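Local coordinates for putative alpha-L-fucosidase (Bacteroides thetaiotaomicron, PDB 3EYP), which probably hydrolyses alpha-L-fucosidic linkages, as a glycoside hydrolase of family 29, at residues 227-232 against 237-242; 163-168 against 198-203; 218-223 against 250-255. All coordinates share one frame; numbering follows the deposited sequence.

In the fold
All three contacts lie in the glycosyl hydrolase 29 part of the chain, around its TIM barrel. Contact 1 is nested inside the loop that contact 3 closes, their centres about 10 Å apart, and a probable hydrogen bond from W221 N to E241 O (2.7 Å) joins them. Contact 2 closes before either opens; its centre is about 13 Å from that of contact 1, where I229 CG2 packs 3.5 Å from K198 N. Contacts 2 and 3, about 16 Å apart by centres, reach the same parallel sheet, with W164 NE1 probably bonded to E253 OE2. Glycerol molecules, probably from the crystallisation liquor, are hydrogen-bonded to D166, E232 and D255 and may mark a pocket.

Contact 1 of 3, residues 227-232 against 237-242; sequences VAIRDE and KGLNEG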
loop_
_atom_site.group_PDB
_atom_site.type_symbol
_atom_site.label_atom_id
_atom_site.label_comp_id
_atom_site.label_asym_id
_atom_site.label_seq_id
_atom_site.Cartn_x
_atom_site.Cartn_y
_atom_site.Cartn_z
ATOM N N VAL A 227 -2.235 2.604 20.228
ATOM C CA VAL A 227 -1.851 1.444 21.087
ATOM C C VAL A 227 -1.881 0.133 20.311
ATOM O O VAL A 227 -1.138 -0.828 20.610
ATOM C CB VAL A 227 -2.689 1.388 22.397
ATOM C CG1 VAL A 227 -4.137 0.931 22.118
ATOM C CG2 VAL A 227 -2.010 0.508 23.450
ATOM N N ALA A 228 -2.664 0.131 19.244
ATOM C CA ALA A 228 -2.770 -1.068 18.427
ATOM C C ALA A 228 -1.447 -1.309 17.747
ATOM O O ALA A 228 -1.033 -2.421 17.596
ATOM C CB ALA A 228 -3.904 -0.995 17.391
ATOM N N ILE A 229 -0.799 -0.236 17.307
ATOM C CA ILE A 229 0.475 -0.372 16.643
ATOM C C ILE A 229 1.493 -0.878 17.653
ATOM O O ILE A 229 2.264 -1.816 17.404
ATOM C CB ILE A 229 0.918 0.959 15.988
ATOM C CG1 ILE A 229 -0.055 1.245 14.834
ATOM C CG2 ILE A 229 2.430 0.878 15.558
ATOM C CD1 ILE A 229 -0.022 2.665 14.263
ATOM N N ARG A 230 1.425 -0.255 18.811
ATOM C CA ARG A 230 2.376 -0.508 19.894
ATOM C C ARG A 230 2.332 -1.969 20.314
ATOM O O ARG A 230 3.342 -2.640 20.344
ATOM C CB ARG A 230 2.134 0.381 21.109
ATOM C CG ARG A 230 3.319 0.353 22.098
ATOM C CD ARG A 230 2.928 1.006 23.358
ATOM N NE ARG A 230 1.973 0.181 24.111
ATOM C CZ ARG A 230 1.300 0.622 25.168
ATOM N NH1 ARG A 230 0.460 -0.166 25.798
ATOM N NH2 ARG A 230 1.503 1.866 25.600
ATOM N N ASP A 231 1.133 -2.412 20.632
ATOM C CA ASP A 231 0.860 -3.789 21.086
ATOM C C ASP A 231 0.363 -4.707 19.972
ATOM O O ASP A 231 -0.555 -5.501 20.104
ATOM C CB ASP A 231 -0.138 -3.759 22.247
ATOM C CG ASP A 231 0.398 -3.003 23.463
ATOM O OD1 ASP A 231 1.611 -2.764 23.584
ATOM O OD2 ASP A 231 -0.420 -2.606 24.315
ATOM N N GLU A 232 1.021 -4.555 18.852
ATOM C CA GLU A 232 0.768 -5.308 17.597
ATOM C C GLU A 232 0.037 -6.662 17.778
ATOM O O GLU A 232 -1.120 -6.880 17.367
ATOM C CB GLU A 232 2.127 -5.537 16.904
ATOM C CG GLU A 232 2.065 -5.620 15.403
ATOM C CD GLU A 232 3.426 -5.849 14.744
ATOM O OE1 GLU A 232 3.907 -7.009 14.781
ATOM O OE2 GLU A 232 3.953 -4.883 14.131
ATOM N N LYS A 237 -7.429 -6.978 15.222
ATOM C CA LYS A 237 -8.578 -6.284 14.649
ATOM C C LYS A 237 -8.306 -4.803 14.528
ATOM O O LYS A 237 -8.563 -4.184 13.520
ATOM C CB LYS A 237 -9.825 -6.515 15.467
ATOM C CG LYS A 237 -11.011 -5.792 14.916
ATOM C CD LYS A 237 -12.147 -5.797 15.945
ATOM C CE LYS A 237 -13.179 -6.824 15.654
ATOM N NZ LYS A 237 -14.411 -6.500 16.519
ATOM N N GLY A 238 -7.727 -4.258 15.572
ATOM C CA GLY A 238 -7.339 -2.851 15.609
ATOM C C GLY A 238 -6.419 -2.455 14.468
ATOM O O GLY A 238 -6.420 -1.314 13.998
ATOM N N LEU A 239 -5.607 -3.411 14.029
ATOM C CA LEU A 239 -4.693 -3.143 12.936
ATOM C C LEU A 239 -5.356 -3.417 11.618
ATOM O O LEU A 239 -5.214 -2.669 10.672
ATOM C CB LEU A 239 -3.399 -3.955 13.080
ATOM C CG LEU A 239 -2.410 -3.606 14.209
ATOM C CD1 LEU A 239 -1.195 -4.518 14.169
ATOM C CD2 LEU A 239 -1.966 -2.166 14.084
ATOM N N ASN A 240 -6.032 -4.542 11.539
ATOM C CA ASN A 240 -6.574 -5.034 10.273
ATOM C C ASN A 240 -7.829 -4.212 9.824
ATOM O O ASN A 240 -8.022 -3.947 8.661
ATOM C CB ASN A 240 -6.910 -6.532 10.384
ATOM C CG ASN A 240 -7.316 -7.157 9.090
ATOM O OD1 ASN A 240 -8.498 -7.525 8.929
ATOM N ND2 ASN A 240 -6.330 -7.353 8.140
ATOM N N GLU A 241 -8.675 -3.887 10.789
ATOM C CA GLU A 241 -9.931 -3.116 10.560
ATOM C C GLU A 241 -9.836 -1.659 10.912
ATOM O O GLU A 241 -10.584 -0.819 10.419
ATOM C CB GLU A 241 -11.104 -3.760 11.299
ATOM C CG GLU A 241 -11.411 -5.142 10.683
ATOM C CD GLU A 241 -12.607 -5.895 11.251
ATOM O OE1 GLU A 241 -13.417 -5.269 11.963
ATOM O OE2 GLU A 241 -12.708 -7.124 10.971
ATOM N N GLY A 242 -8.974 -1.386 11.866
ATOM C CA GLY A 242 -8.826 -0.089 12.393
ATOM C C GLY A 242 -10.054 0.154 13.268
ATOM O O GLY A 242 -10.759 -0.773 13.610
#
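The flat group of this helix pair lies on the side of A228's helix remote from L239, the residue that packs against A228: the R230 guanidinium has V227 CG2 over one face, near the rim, and D231 CG in plane at its edge. R230 grips the D231 carboxylate side-on, NE to OD1 and NH1 to OD2, each at 3.0 Å, a salt bridge just where helix 226-230 ends. The pair, helices 226-230 and 236-240, belongs to the long excursion between two strands of the TIM barrel, and illustrates how one leucine can join two short helices by van der Waals packing, partly on backbone. With CG turned opposite the carbonyl carbon (chi1 -70°), L239 sends its two methyls to different partners. CD2 lies 3.6 Å from A228 O and also meets A228 CB and I229 CG1, while CD1 rests 3.7 Å from E232 CG. Trimmed to an alanine, L239 would probably leave a gap beside A228 and I229 and take a contact away from E232 CG. Helix approach is close at A228 and G238, whose CA atoms are 5.7 Å apart; a beta carbon on G238 would crowd A228 CB at 3.2 Å. Where the second helix ends, K237 O accepts from two backbone donors, E241 N at 2.7 Å and G242 N at 3.3 Å.

Contact 2 of 3, residues 163-168 against 198-203; sequences TWWDGA and KNSYPF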
loop_
_atom_site.group_PDB
_atom_site.type_symbol
_atom_site.label_atom_id
_atom_site.label_comp_id
_atom_site.label_asym_id
_atom_site.label_seq_id
_atom_site.Cartn_x
_atom_site.Cartn_y
_atom_site.Cartn_z
ATOM N N THR A 163 10.277 5.264 4.292
ATOM C CA THR A 163 11.224 4.518 5.166
ATOM C C THR A 163 10.403 3.498 5.904
ATOM O O THR A 163 9.357 3.815 6.450
ATOM C CB THR A 163 11.953 5.459 6.162
ATOM O OG1 THR A 163 12.848 6.309 5.451
ATOM C CG2 THR A 163 12.768 4.716 7.173
ATOM N N TRP A 164 10.863 2.257 5.870
ATOM C CA TRP A 164 10.107 1.112 6.409
ATOM C C TRP A 164 10.809 0.547 7.619
ATOM O O TRP A 164 11.982 0.118 7.533
ATOM C CB TRP A 164 9.990 0.034 5.377
ATOM C CG TRP A 164 8.667 -0.581 5.164
ATOM C CD1 TRP A 164 7.641 -0.080 4.436
ATOM C CD2 TRP A 164 8.242 -1.857 5.629
ATOM N NE1 TRP A 164 6.575 -0.942 4.459
ATOM C CE2 TRP A 164 6.929 -2.059 5.155
ATOM C CE3 TRP A 164 8.840 -2.849 6.412
ATOM C CZ2 TRP A 164 6.203 -3.229 5.420
ATOM C CZ3 TRP A 164 8.110 -4.000 6.679
ATOM C CH2 TRP A 164 6.815 -4.174 6.159
ATOM N N TRP A 165 10.058 0.476 8.721
ATOM C CA TRP A 165 10.577 -0.099 9.977
ATOM C C TRP A 165 9.814 -1.365 10.313
ATOM O O TRP A 165 8.699 -1.306 10.833
ATOM C CB TRP A 165 10.498 0.875 11.146
ATOM C CG TRP A 165 11.463 2.034 11.066
ATOM C CD1 TRP A 165 12.652 2.038 10.434
ATOM C CD2 TRP A 165 11.311 3.340 11.646
ATOM N NE1 TRP A 165 13.263 3.237 10.570
ATOM C CE2 TRP A 165 12.452 4.085 11.283
ATOM C CE3 TRP A 165 10.327 3.951 12.427
ATOM C CZ2 TRP A 165 12.662 5.403 11.706
ATOM C CZ3 TRP A 165 10.507 5.273 12.818
ATOM C CH2 TRP A 165 11.690 5.979 12.493
ATOM N N ASP A 166 10.416 -2.499 9.970
ATOM C CA ASP A 166 9.840 -3.826 10.266
ATOM C C ASP A 166 9.816 -4.013 11.765
ATOM O O ASP A 166 10.782 -3.705 12.470
ATOM C CB ASP A 166 10.668 -4.928 9.612
ATOM C CG ASP A 166 9.965 -6.245 9.451
ATOM O OD1 ASP A 166 9.179 -6.697 10.317
ATOM O OD2 ASP A 166 10.308 -6.934 8.477
ATOM N N GLY A 167 8.711 -4.545 12.258
ATOM C CA GLY A 167 8.588 -4.811 13.691
ATOM C C GLY A 167 9.167 -6.139 14.177
ATOM O O GLY A 167 9.401 -6.344 15.387
ATOM N N ALA A 168 9.424 -7.022 13.238
ATOM C CA ALA A 168 9.948 -8.374 13.589
ATOM C C ALA A 168 11.238 -8.254 14.389
ATOM O O ALA A 168 12.215 -7.616 13.974
ATOM C CB ALA A 168 10.193 -9.212 12.370
ATOM N N LYS A 198 5.189 -1.193 16.312
ATOM C CA LYS A 198 5.542 -1.343 17.720
ATOM C C LYS A 198 5.903 -0.011 18.355
ATOM O O LYS A 198 5.075 0.955 18.353
ATOM C CB LYS A 198 6.597 -2.447 17.859
ATOM C CG LYS A 198 5.987 -3.823 17.741
ATOM C CD LYS A 198 7.038 -4.973 17.622
ATOM C CE LYS A 198 6.436 -6.283 17.277
ATOM N NZ LYS A 198 7.517 -7.288 17.181
ATOM N N ASN A 199 7.111 0.100 18.915
ATOM C CA ASN A 199 7.412 1.292 19.722
ATOM C C ASN A 199 7.641 2.576 18.957
ATOM O O ASN A 199 7.814 3.616 19.549
ATOM C CB ASN A 199 8.518 1.028 20.747
ATOM C CG ASN A 199 8.110 -0.047 21.742
ATOM O OD1 ASN A 199 6.951 -0.074 22.200
ATOM N ND2 ASN A 199 9.042 -0.964 22.058
ATOM N N SER A 200 7.557 2.481 17.638
ATOM C CA SER A 200 7.648 3.678 16.746
ATOM C C SER A 200 6.318 4.347 16.518
ATOM O O SER A 200 6.219 5.285 15.721
ATOM C CB SER A 200 8.204 3.320 15.374
ATOM O OG SER A 200 7.316 2.470 14.631
ATOM N N TYR A 201 5.300 3.811 17.191
ATOM C CA TYR A 201 3.886 4.203 16.955
ATOM C C TYR A 201 3.592 5.707 16.893
ATOM O O TYR A 201 2.779 6.118 16.089
ATOM C CB TYR A 201 2.900 3.488 17.916
ATOM C CG TYR A 201 3.071 3.934 19.335
ATOM C CD1 TYR A 201 2.329 4.997 19.838
ATOM C CD2 TYR A 201 4.039 3.382 20.144
ATOM C CE1 TYR A 201 2.497 5.426 21.109
ATOM C CE2 TYR A 201 4.215 3.815 21.451
ATOM C CZ TYR A 201 3.435 4.834 21.924
ATOM O OH TYR A 201 3.615 5.286 23.224
ATOM N N PRO A 202 4.316 6.542 17.642
ATOM C CA PRO A 202 3.992 7.958 17.540
ATOM C C PRO A 202 4.530 8.640 16.316
ATOM O O PRO A 202 4.214 9.797 16.065
ATOM C CB PRO A 202 4.682 8.584 18.756
ATOM C CG PRO A 202 5.452 7.566 19.395
ATOM C CD PRO A 202 5.192 6.237 18.782
ATOM N N PHE A 203 5.368 7.914 15.576
ATOM C CA PHE A 203 6.049 8.472 14.441
ATOM C C PHE A 203 5.542 7.928 13.105
ATOM O O PHE A 203 5.915 8.381 12.024
ATOM C CB PHE A 203 7.544 8.239 14.597
ATOM C CG PHE A 203 8.051 8.596 15.953
ATOM C CD1 PHE A 203 7.963 9.915 16.396
ATOM C CD2 PHE A 203 8.620 7.650 16.781
ATOM C CE1 PHE A 203 8.475 10.268 17.642
ATOM C CE2 PHE A 203 9.093 7.998 18.052
ATOM C CZ PHE A 203 9.010 9.296 18.476
#
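A loop at the C-terminal end of a TIM-barrel strand, the region where enzymes of this fold hold their active sites, here meets the loop that follows the next strand: G167 O accepts a hydrogen bond from K198 NZ, and W165 packs on S200. The lysine side chain leaves the backbone with CG opposite the carbonyl carbon (chi1 -77°) and then runs fully extended, so that NZ arrives 2.8 Å from G167 O. It does not come in along a lone pair: the C=O...N angle is 124°, and the amine stands 56° out of the carbonyl plane. The methylenes follow closely, K198 CD lying 3.5 Å from the same G167 O, and NZ also forms a salt bridge with D171, which probably balances its charge. Closer to the strand, S200 CB meets W165 CE3 obliquely at 3.7 Å, while S200 OG turns to T197 O. T197 OG1 in turn is hydrogen-bonded to W165 O, which gives the loops a second polar link beside the one at G167. Within the first loop, D166 OD1 accepts from A168 N at 2.9 Å from above the carboxylate plane. This is an Asx turn, spanning G167; D166 OD2 is hydrogen-bonded to Y123 OH, and both carboxylate oxygens to glycerol. The two loops emerge from neighbouring parallel strands, 162-164 and 193-195, linked by a beta-alpha-beta crossover through helix 175-188. Y178 of that helix touches both W165 and S200, Y182 stacks on F203, and on another flank Y201 packs against helix 226-230.

Contact 3 of 3, residues 218-223 against 250-255; sequences DPCWAT and IPAETD
C220 reaches A252 because its SG is swung trans to the backbone N (chi1 -179°), which places the sulfur of C220 3.9 Å from A252 CB. Backbone torsions do the rest: A222 is helical between the extended residues W221 and T223, and its C=O is presented to I250. Both segments belong to the TIM-barrel part of the chain: 218-223 is mostly irregular, whereas 250-255 leads from a loop into barrel strand 253-257. I250 N donates to A222 O at 3.0 Å. The bond is bent at the hydrogen (132°), although the C=O...N angle is an open 154°, with the donor tilted moderately from the carbonyl plane. A222 O also receives a CA-H...O contact from P251 CA at 3.3 Å, while P251, lacking an N-H, adds no second backbone bond there. Beside it A222 CB touches P251 CB at 4.0 Å, and the proline ring continues onto W17 and Y18 of helix 12-20. The first segment also meets residues of the F5/8 type C-like part: H391 meets the W221 ring edge-to-face and bonds to A222 N, and K416 forms a salt bridge with D218. P219 CB lies over one face of the W221 ring near its rim. A water bridges the two segments, donating to W221 O at 3.2 Å and accepting from A252 N at 2.9 Å.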
loop_
_atom_site.group_PDB
_atom_site.type_symbol
_atom_site.label_atom_id
_atom_site.label_comp_id
_atom_site.label_asym_id
_atom_site.label_seq_id
_atom_site.Cartn_x
_atom_site.Cartn_y
_atom_site.Cartn_z
ATOM N N ASP A 218 -12.510 -5.743 6.422
ATOM C CA ASP A 218 -13.757 -5.124 5.920
ATOM C C ASP A 218 -14.631 -4.936 7.159
ATOM O O ASP A 218 -15.141 -5.904 7.727
ATOM C CB ASP A 218 -14.383 -6.003 4.847
ATOM C CG ASP A 218 -15.643 -5.452 4.287
ATOM O OD1 ASP A 218 -16.206 -6.097 3.379
ATOM O OD2 ASP A 218 -16.119 -4.413 4.772
ATOM N N PRO A 219 -14.756 -3.704 7.650
ATOM C CA PRO A 219 -14.188 -2.486 7.121
ATOM C C PRO A 219 -12.715 -2.373 7.455
ATOM O O PRO A 219 -12.174 -3.114 8.265
ATOM C CB PRO A 219 -14.935 -1.391 7.871
ATOM C CG PRO A 219 -15.238 -2.064 9.213
ATOM C CD PRO A 219 -15.569 -3.461 8.860
ATOM N N CYS A 220 -12.100 -1.400 6.803
ATOM C CA CYS A 220 -10.769 -0.989 7.142
ATOM C C CYS A 220 -10.741 0.536 7.214
ATOM O O CYS A 220 -10.703 1.200 6.202
ATOM C CB CYS A 220 -9.769 -1.516 6.088
ATOM S SG CYS A 220 -8.047 -1.070 6.467
ATOM N N TRP A 221 -10.715 1.064 8.426
ATOM C CA TRP A 221 -10.639 2.513 8.639
ATOM C C TRP A 221 -9.196 2.990 8.613
ATOM O O TRP A 221 -8.251 2.230 8.940
ATOM C CB TRP A 221 -11.294 2.929 9.961
ATOM C CG TRP A 221 -12.626 2.318 10.176
ATOM C CD1 TRP A 221 -12.889 1.213 10.921
ATOM C CD2 TRP A 221 -13.880 2.721 9.598
ATOM N NE1 TRP A 221 -14.223 0.917 10.862
ATOM C CE2 TRP A 221 -14.858 1.828 10.075
ATOM C CE3 TRP A 221 -14.280 3.759 8.758
ATOM C CZ2 TRP A 221 -16.200 1.922 9.706
ATOM C CZ3 TRP A 221 -15.638 3.855 8.400
ATOM C CH2 TRP A 221 -16.565 2.954 8.876
ATOM N N ALA A 222 -9.024 4.255 8.215
ATOM C CA ALA A 222 -7.695 4.820 8.134
ATOM C C ALA A 222 -7.212 5.157 9.519
ATOM O O ALA A 222 -6.012 5.354 9.750
ATOM C CB ALA A 222 -7.680 6.065 7.252
ATOM N N THR A 223 -8.190 5.360 10.398
ATOM C CA THR A 223 -7.972 5.620 11.819
ATOM C C THR A 223 -7.936 4.347 12.650
ATOM O O THR A 223 -8.628 3.343 12.366
ATOM C CB THR A 223 -9.102 6.556 12.424
ATOM O OG1 THR A 223 -10.423 6.053 12.094
ATOM C CG2 THR A 223 -8.953 7.966 11.920
ATOM N N ILE A 250 -3.734 6.881 10.848
ATOM C CA ILE A 250 -2.538 6.104 10.411
ATOM C C ILE A 250 -3.047 4.963 9.579
ATOM O O ILE A 250 -3.342 3.861 10.111
ATOM C CB ILE A 250 -1.724 5.546 11.596
ATOM C CG1 ILE A 250 -1.453 6.598 12.660
ATOM C CG2 ILE A 250 -0.378 5.008 11.103
ATOM C CD1 ILE A 250 -1.047 6.054 14.030
ATOM N N PRO A 251 -3.212 5.203 8.276
ATOM C CA PRO A 251 -3.855 4.222 7.466
ATOM C C PRO A 251 -3.030 2.944 7.279
ATOM O O PRO A 251 -1.815 2.948 7.444
ATOM C CB PRO A 251 -4.054 4.914 6.113
ATOM C CG PRO A 251 -3.293 6.147 6.154
ATOM C CD PRO A 251 -2.843 6.428 7.543
ATOM N N ALA A 252 -3.723 1.877 6.995
ATOM C CA ALA A 252 -3.105 0.557 6.763
ATOM C C ALA A 252 -2.375 0.455 5.438
ATOM O O ALA A 252 -2.897 0.762 4.340
ATOM C CB ALA A 252 -4.148 -0.574 6.857
ATOM N N GLU A 253 -1.178 -0.121 5.535
ATOM C CA GLU A 253 -0.416 -0.563 4.342
ATOM C C GLU A 253 -0.317 -2.103 4.286
ATOM O O GLU A 253 0.095 -2.742 5.215
ATOM C CB GLU A 253 0.974 0.070 4.361
ATOM C CG GLU A 253 1.728 -0.013 2.992
ATOM C CD GLU A 253 3.176 0.420 3.144
ATOM O OE1 GLU A 253 3.528 1.551 2.771
ATOM O OE2 GLU A 253 3.951 -0.351 3.689
ATOM N N THR A 254 -0.792 -2.689 3.187
ATOM C CA THR A 254 -0.937 -4.116 3.065
ATOM C C THR A 254 0.218 -4.704 2.275
ATOM O O THR A 254 0.360 -4.455 1.085
ATOM C CB THR A 254 -2.277 -4.495 2.336
ATOM O OG1 THR A 254 -3.375 -3.906 3.076
ATOM C CG2 THR A 254 -2.481 -5.982 2.250
ATOM N N ASP A 255 0.999 -5.507 2.955
ATOM C CA ASP A 255 2.241 -6.105 2.353
ATOM C C ASP A 255 2.121 -7.568 2.082
ATOM O O ASP A 255 1.591 -8.295 2.887
ATOM C CB ASP A 255 3.475 -5.817 3.174
ATOM C CG ASP A 255 3.511 -6.520 4.511
ATOM O OD1 ASP A 255 2.485 -6.539 5.243
ATOM O OD2 ASP A 255 4.624 -7.002 4.860
HETATM O O HOH W 1 -6.514 2.005 6.244
#